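PDB 3IG2: phenylalanine--tRNA ligase beta subunit from Bacteroides fragilis, which forms, as the beta subunit partnering alpha, the tetrameric enzyme that attaches L-phenylalanine to tRNA(Phe) using ATP, and is represented here by its core domain. Local coordinates for residues L9-L12 with V13-L17; R32-Y35 with Y36-L39; G152-L155 with H156-V159. All coordinates share one frame; numbering follows the deposited sequence.

In the fold
The three contacts are local ones, met in order along a core domain of the class II synthetase-like kind. Interaction 1 is two successive turns of helix 6-19, interaction 2 a 3-10 turn and beta turn between strands 30-31 and 48-49 of the small antiparallel sheet, and interaction 3 the link from helix 134-150 to strand 159-163, outermost in this chain's large mixed sheet. Interactions 1 and 3 are neighbours, their centres 19 Å apart and their nearest atoms about 6 Å, and both pack on helix 134-150. Interaction 2 lies across the chain's centre from both, with centres 31 and 34 Å away. Between chains they meet: His-156 of interaction 3 packs on Gly-38 of the second subunit.

Interaction 1: residues L9-L12 with V13-L17; sequences LQNL and VAEQL
Val-13 N reaches back to Leu-9 O (2.9 Å), one of a run of i to i+4 bonds that make this part of helix 6-19 a regular alpha-helix on the large mixed sheet. The packed side carries Val-13, whose CG2 lies 3.5 Å from Leu-9 O. The torsion explains this: with CG1 anti to the backbone N (chi1 169°), CG2 is left beside that N and faces back over the preceding turn. Val-13 is buried against Ile-147 of helix 134-150 and Trp-209, while Ala-14 sets its CB 3.4 Å from Gln-10 O and packs on Phe-87 of strand 85-95. Gln-10 bonds through OE1 to Tyr-113.

On the solvent side Asn-11 and Glu-15, one turn apart, both exposed, meet with their amide and carboxylate planes 68° apart. Glu-15 CG, beside its own backbone N, is still pressed close on Asn-11 O (3.0 Å), over a firm backbone bond from Glu-15 N to Asn-11 O (2.9 Å). Looseness begins beyond it, where the extended chain carries the carboxylate back to the asparagine amide. Between these ends there is just a weak, bent bond, Asn-11 ND2 to Glu-15 OE2, 3.2 Å long with an angle of 137° at the hydrogen.

Interaction 2: residues R32-Y35 with Y36-L39; sequences RAAY and YDGL
Two overlapping backbone bonds, Tyr-36 N to Ala-33 O (2.9 Å) and Asp-37 N to Ala-34 O (3.2 Å), wind the chain into a 3-10 turn, and a type II beta turn from Tyr-36 to Leu-39 follows directly, with Gly-38 at positive phi.

Tyr-36 is the buried side chain. Its CG lies beside the backbone N (chi1 -62°), which turns the ring back along the 3-10 turn and brings CD2 to 3.6 Å from Arg-32 O; Ala-33 O also lies at the ring edge, near its plane. Tyr-35 meets the Tyr-36 ring through its CB, 4.0 Å from Tyr-36 CD2. The Tyr-35 ring instead lies with one face over Arg-32 CB, and Ala-34 CB in turn sits 3.7 Å above the middle of the Arg-32 guanidinium. On the exposed side, Asp-37 swings its carboxylate back to Ala-34, where OD1 lies against Ala-34 CA (3.4 Å) and CB, near Ala-34 O without a bond to it. A water donates to both Ala-33 O (2.6 Å) and Asp-37 OD2 (2.8 Å), giving that carbonyl a second partner besides Tyr-36 N. Leu-39 CD1 comes up to Tyr-35 O.

The far ends are held elsewhere: Arg-32 by a salt bridge to Asp-57, Tyr-35 OH by Glu-71, and Tyr-36 OH by Gln-63 N, while Phe-67 meets the Tyr-36 ring edge-to-face. Residues 32-39 are thus a 3-10 turn running into a type II beta turn, within the connection between strands 30-31 and 48-49 of the three-stranded antiparallel sheet.

Interaction 3: residues G152-L155 with H156-V159; sequences GLDL and HSLV
Ser-157 grips Asp-154 O with two donors at once: its hydroxyl OG at 2.7 Å, lying in the carbonyl plane, and its backbone N at 3.0 Å, well above that plane. The serine torsion makes this possible, since OG stands between the backbone N and the carbonyl carbon (chi1 81°) and so faces the same oxygen as the N-H. One residue on, Leu-158 N bonds to Leu-155 O (3.1 Å), continuing the short 3-10 turn. At its start the Asp-154 carboxylate folds over the turn, where OD1 takes a weak bond from His-156 N at 3.5 Å; the carboxylate and imidazole planes are nearly perpendicular.

Leu-158 gives the apolar side. Its CD2 meets Leu-153 CD1 and its CD1 meets Leu-155 CD1, both at 4.1 Å, and the first pair crosses at about a right angle. All three leucines also rest on Phe-148 of helix 134-150. That helix ends in a Schellman motif at Gly-152, which starts the connection, and beyond the turn Val-159 pairs with Asn-175 in the sheet. His-156 faces Gly-38 of the second subunit.

With hydroxyl and amide both given to one carbonyl, the rotation of the Ser-157 side chain is probably fixed.

Interaction 1: residues L9-L12 with V13-L17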
loop_
_atom_site.group_PDB
_atom_site.type_symbol
_atom_site.label_atom_id
_atom_site.label_comp_id
_atom_site.label_asym_id
_atom_site.label_seq_id
_atom_site.Cartn_x
_atom_site.Cartn_y
_atom_site.Cartn_z
ATOM N N LEU B 9 -10.799 14.594 -16.270
ATOM C CA LEU B 9 -9.384 14.565 -15.872
ATOM C C LEU B 9 -9.147 15.088 -14.475
ATOM O O LEU B 9 -8.310 14.553 -13.765
ATOM C CB LEU B 9 -8.497 15.307 -16.874
ATOM C CG LEU B 9 -8.441 14.701 -18.284
ATOM C CD1 LEU B 9 -7.671 15.620 -19.213
ATOM C CD2 LEU B 9 -7.827 13.291 -18.281
ATOM N N GLN B 10 -9.858 16.143 -14.076
ATOM C CA GLN B 10 -9.739 16.644 -12.719
ATOM C C GLN B 10 -10.074 15.546 -11.716
ATOM O O GLN B 10 -9.383 15.393 -10.718
ATOM C CB GLN B 10 -10.701 17.806 -12.463
ATOM C CG GLN B 10 -10.277 19.129 -13.073
ATOM C CD GLN B 10 -11.215 20.271 -12.691
ATOM O OE1 GLN B 10 -11.417 20.560 -11.495
ATOM N NE2 GLN B 10 -11.768 20.950 -13.709
ATOM N N ASN B 11 -11.148 14.805 -11.990
ATOM C CA ASN B 11 -11.580 13.720 -11.123
ATOM C C ASN B 11 -10.506 12.627 -11.080
ATOM O O ASN B 11 -10.164 12.133 -9.995
ATOM C CB ASN B 11 -12.932 13.151 -11.571
ATOM C CG ASN B 11 -13.355 11.940 -10.740
ATOM O OD1 ASN B 11 -13.606 12.056 -9.530
ATOM N ND2 ASN B 11 -13.424 10.770 -11.383
ATOM N N LEU B 12 -9.955 12.287 -12.248
ATOM C CA LEU B 12 -8.944 11.240 -12.353
ATOM C C LEU B 12 -7.695 11.627 -11.545
ATOM O O LEU B 12 -7.148 10.811 -10.797
ATOM C CB LEU B 12 -8.596 11.004 -13.820
ATOM C CG LEU B 12 -9.074 9.764 -14.612
ATOM C CD1 LEU B 12 -10.190 8.912 -13.955
ATOM C CD2 LEU B 12 -9.427 10.137 -16.067
ATOM N N VAL B 13 -7.269 12.883 -11.678
ATOM C CA VAL B 13 -6.093 13.376 -10.935
ATOM C C VAL B 13 -6.327 13.428 -9.429
ATOM O O VAL B 13 -5.433 13.073 -8.653
ATOM C CB VAL B 13 -5.589 14.727 -11.491
ATOM C CG1 VAL B 13 -4.552 15.357 -10.570
ATOM C CG2 VAL B 13 -4.964 14.509 -12.887
ATOM N N ALA B 14 -7.543 13.817 -9.033
ATOM C CA ALA B 14 -7.947 13.832 -7.631
ATOM C C ALA B 14 -7.911 12.432 -7.035
ATOM O O ALA B 14 -7.386 12.244 -5.926
ATOM C CB ALA B 14 -9.330 14.441 -7.470
ATOM N N GLU B 15 -8.469 11.459 -7.755
ATOM C CA GLU B 15 -8.478 10.067 -7.304
ATOM C C GLU B 15 -7.057 9.536 -7.150
ATOM O O GLU B 15 -6.752 8.824 -6.182
ATOM C CB GLU B 15 -9.288 9.186 -8.262
ATOM C CG GLU B 15 -10.763 9.612 -8.397
ATOM C CD GLU B 15 -11.595 8.662 -9.268
ATOM O OE1 GLU B 15 -11.000 7.928 -10.090
ATOM O OE2 GLU B 15 -12.844 8.632 -9.125
ATOM N N GLN B 16 -6.186 9.892 -8.099
ATOM C CA GLN B 16 -4.797 9.467 -8.051
ATOM C C GLN B 16 -4.062 10.068 -6.857
ATOM O O GLN B 16 -3.353 9.358 -6.138
ATOM C CB GLN B 16 -4.076 9.846 -9.329
ATOM C CG GLN B 16 -2.599 9.533 -9.300
ATOM C CD GLN B 16 -1.925 9.933 -10.588
ATOM O OE1 GLN B 16 -1.214 10.937 -10.641
ATOM N NE2 GLN B 16 -2.185 9.185 -11.644
ATOM N N LEU B 17 -4.253 11.364 -6.631
ATOM C CA LEU B 17 -3.621 12.037 -5.501
ATOM C C LEU B 17 -4.127 11.498 -4.159
ATOM O O LEU B 17 -3.320 11.263 -3.249
ATOM C CB LEU B 17 -3.801 13.564 -5.595
ATOM C CG LEU B 17 -3.024 14.234 -6.731
ATOM C CD1 LEU B 17 -3.420 15.694 -6.937
ATOM C CD2 LEU B 17 -1.514 14.111 -6.477
#

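Interaction 2: residues R32-Y35 with Y36-L39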
loop_
_atom_site.group_PDB
_atom_site.type_symbol
_atom_site.label_atom_id
_atom_site.label_comp_id
_atom_site.label_asym_id
_atom_site.label_seq_id
_atom_site.Cartn_x
_atom_site.Cartn_y
_atom_site.Cartn_z
ATOM N N ARG B 32 -5.352 38.478 1.190
ATOM C CA ARG B 32 -4.608 39.620 1.767
ATOM C C ARG B 32 -3.567 40.175 0.783
ATOM O O ARG B 32 -2.580 39.503 0.448
ATOM C CB ARG B 32 -3.929 39.145 3.058
ATOM C CG ARG B 32 -2.960 40.098 3.727
ATOM C CD ARG B 32 -2.723 39.618 5.156
ATOM N NE ARG B 32 -1.584 40.243 5.842
ATOM C CZ ARG B 32 -1.585 41.463 6.396
ATOM N NH1 ARG B 32 -2.661 42.249 6.342
ATOM N NH2 ARG B 32 -0.491 41.918 6.997
ATOM N N ALA B 33 -3.801 41.405 0.316
ATOM C CA ALA B 33 -2.914 42.078 -0.632
ATOM C C ALA B 33 -1.444 42.149 -0.126
ATOM O O ALA B 33 -0.500 42.065 -0.915
ATOM C CB ALA B 33 -3.458 43.509 -0.948
ATOM N N ALA B 34 -1.269 42.261 1.191
ATOM C CA ALA B 34 0.058 42.437 1.786
ATOM C C ALA B 34 0.929 41.192 1.625
ATOM O O ALA B 34 2.144 41.285 1.694
ATOM C CB ALA B 34 -0.051 42.853 3.257
ATOM N N TYR B 35 0.311 40.036 1.374
ATOM C CA TYR B 35 1.068 38.845 1.059
ATOM C C TYR B 35 1.927 39.070 -0.188
ATOM O O TYR B 35 2.976 38.482 -0.333
ATOM C CB TYR B 35 0.141 37.672 0.779
ATOM C CG TYR B 35 -0.570 37.021 1.954
ATOM C CD1 TYR B 35 -0.108 37.157 3.268
ATOM C CD2 TYR B 35 -1.697 36.225 1.721
ATOM C CE1 TYR B 35 -0.749 36.498 4.317
ATOM C CE2 TYR B 35 -2.346 35.555 2.755
ATOM C CZ TYR B 35 -1.861 35.701 4.045
ATOM O OH TYR B 35 -2.504 35.066 5.054
ATOM N N TYR B 36 1.471 39.936 -1.085
ATOM C CA TYR B 36 2.139 40.133 -2.363
ATOM C C TYR B 36 3.205 41.249 -2.345
ATOM O O TYR B 36 3.873 41.491 -3.347
ATOM C CB TYR B 36 1.074 40.365 -3.449
ATOM C CG TYR B 36 0.145 39.175 -3.608
ATOM C CD1 TYR B 36 0.427 38.160 -4.541
ATOM C CD2 TYR B 36 -0.999 39.033 -2.804
ATOM C CE1 TYR B 36 -0.411 37.051 -4.678
ATOM C CE2 TYR B 36 -1.837 37.929 -2.942
ATOM C CZ TYR B 36 -1.532 36.941 -3.879
ATOM O OH TYR B 36 -2.370 35.857 -4.017
ATOM N N ASP B 37 3.371 41.906 -1.202
ATOM C CA ASP B 37 4.312 43.023 -1.073
ATOM C C ASP B 37 5.715 42.681 -1.527
ATOM O O ASP B 37 6.322 41.724 -1.045
ATOM C CB ASP B 37 4.349 43.516 0.370
ATOM C CG ASP B 37 3.163 44.395 0.712
ATOM O OD1 ASP B 37 2.812 44.501 1.918
ATOM O OD2 ASP B 37 2.592 44.998 -0.228
ATOM N N GLY B 38 6.215 43.460 -2.474
ATOM C CA GLY B 38 7.582 43.312 -2.947
ATOM C C GLY B 38 7.873 42.033 -3.712
ATOM O O GLY B 38 9.029 41.739 -4.007
ATOM N N LEU B 39 6.840 41.263 -4.025
ATOM C CA LEU B 39 7.037 40.037 -4.791
ATOM C C LEU B 39 7.256 40.385 -6.245
ATOM O O LEU B 39 6.728 41.394 -6.730
ATOM C CB LEU B 39 5.844 39.094 -4.685
ATOM C CG LEU B 39 5.548 38.324 -3.393
ATOM C CD1 LEU B 39 4.408 37.385 -3.708
ATOM C CD2 LEU B 39 6.753 37.556 -2.770
HETATM O O HOH W 1 0.450 44.258 -1.863
#

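Interaction 3: residues G152-L155 with H156-V159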
loop_
_atom_site.group_PDB
_atom_site.type_symbol
_atom_site.label_atom_id
_atom_site.label_comp_id
_atom_site.label_asym_id
_atom_site.label_seq_id
_atom_site.Cartn_x
_atom_site.Cartn_y
_atom_site.Cartn_z
ATOM N N GLY B 152 -2.059 12.324 -20.221
ATOM C CA GLY B 152 -1.610 11.902 -21.549
ATOM C C GLY B 152 -0.614 12.869 -22.173
ATOM O O GLY B 152 -0.426 12.858 -23.396
ATOM N N LEU B 153 0.013 13.706 -21.344
ATOM C CA LEU B 153 1.015 14.658 -21.814
ATOM C C LEU B 153 2.282 13.926 -22.168
ATOM O O LEU B 153 2.696 12.993 -21.474
ATOM C CB LEU B 153 1.328 15.725 -20.770
ATOM C CG LEU B 153 0.929 17.186 -20.963
ATOM C CD1 LEU B 153 1.742 17.995 -19.961
ATOM C CD2 LEU B 153 1.207 17.702 -22.390
ATOM N N ASP B 154 2.875 14.339 -23.278
ATOM C CA ASP B 154 4.066 13.700 -23.800
ATOM C C ASP B 154 5.287 14.364 -23.153
ATOM O O ASP B 154 5.645 15.477 -23.504
ATOM C CB ASP B 154 4.071 13.833 -25.328
ATOM C CG ASP B 154 5.389 13.414 -25.962
ATOM O OD1 ASP B 154 6.126 12.578 -25.380
ATOM O OD2 ASP B 154 5.674 13.927 -27.068
ATOM N N LEU B 155 5.906 13.670 -22.204
ATOM C CA LEU B 155 7.021 14.211 -21.423
ATOM C C LEU B 155 8.208 14.742 -22.262
ATOM O O LEU B 155 8.834 15.757 -21.922
ATOM C CB LEU B 155 7.506 13.141 -20.442
ATOM C CG LEU B 155 6.982 12.995 -19.007
ATOM C CD1 LEU B 155 5.707 13.741 -18.681
ATOM C CD2 LEU B 155 6.883 11.515 -18.657
ATOM N N HIS B 156 8.510 14.070 -23.362
ATOM C CA HIS B 156 9.670 14.438 -24.153
ATOM C C HIS B 156 9.410 15.694 -24.975
ATOM O O HIS B 156 10.334 16.280 -25.529
ATOM C CB HIS B 156 10.143 13.251 -25.002
ATOM C CG HIS B 156 10.141 11.953 -24.253
ATOM N ND1 HIS B 156 9.487 10.827 -24.710
ATOM C CD2 HIS B 156 10.673 11.618 -23.052
ATOM C CE1 HIS B 156 9.629 9.850 -23.832
ATOM N NE2 HIS B 156 10.344 10.304 -22.816
ATOM N N SER B 157 8.153 16.126 -25.009
ATOM C CA SER B 157 7.797 17.385 -25.647
ATOM C C SER B 157 8.055 18.608 -24.751
ATOM O O SER B 157 7.943 19.746 -25.209
ATOM C CB SER B 157 6.332 17.371 -26.118
ATOM O OG SER B 157 5.431 17.660 -25.052
ATOM N N LEU B 158 8.397 18.381 -23.484
ATOM C CA LEU B 158 8.465 19.489 -22.496
ATOM C C LEU B 158 9.900 20.033 -22.335
ATOM O O LEU B 158 10.873 19.301 -22.496
ATOM C CB LEU B 158 7.953 19.010 -21.129
ATOM C CG LEU B 158 6.604 18.295 -21.033
ATOM C CD1 LEU B 158 6.498 17.615 -19.669
ATOM C CD2 LEU B 158 5.405 19.227 -21.285
ATOM N N VAL B 159 10.002 21.311 -21.999
ATOM C CA VAL B 159 11.280 21.989 -21.761
ATOM C C VAL B 159 11.316 22.402 -20.282
ATOM O O VAL B 159 10.428 23.118 -19.815
ATOM C CB VAL B 159 11.389 23.274 -22.593
ATOM C CG1 VAL B 159 12.647 24.076 -22.195
ATOM C CG2 VAL B 159 11.340 22.994 -24.091
#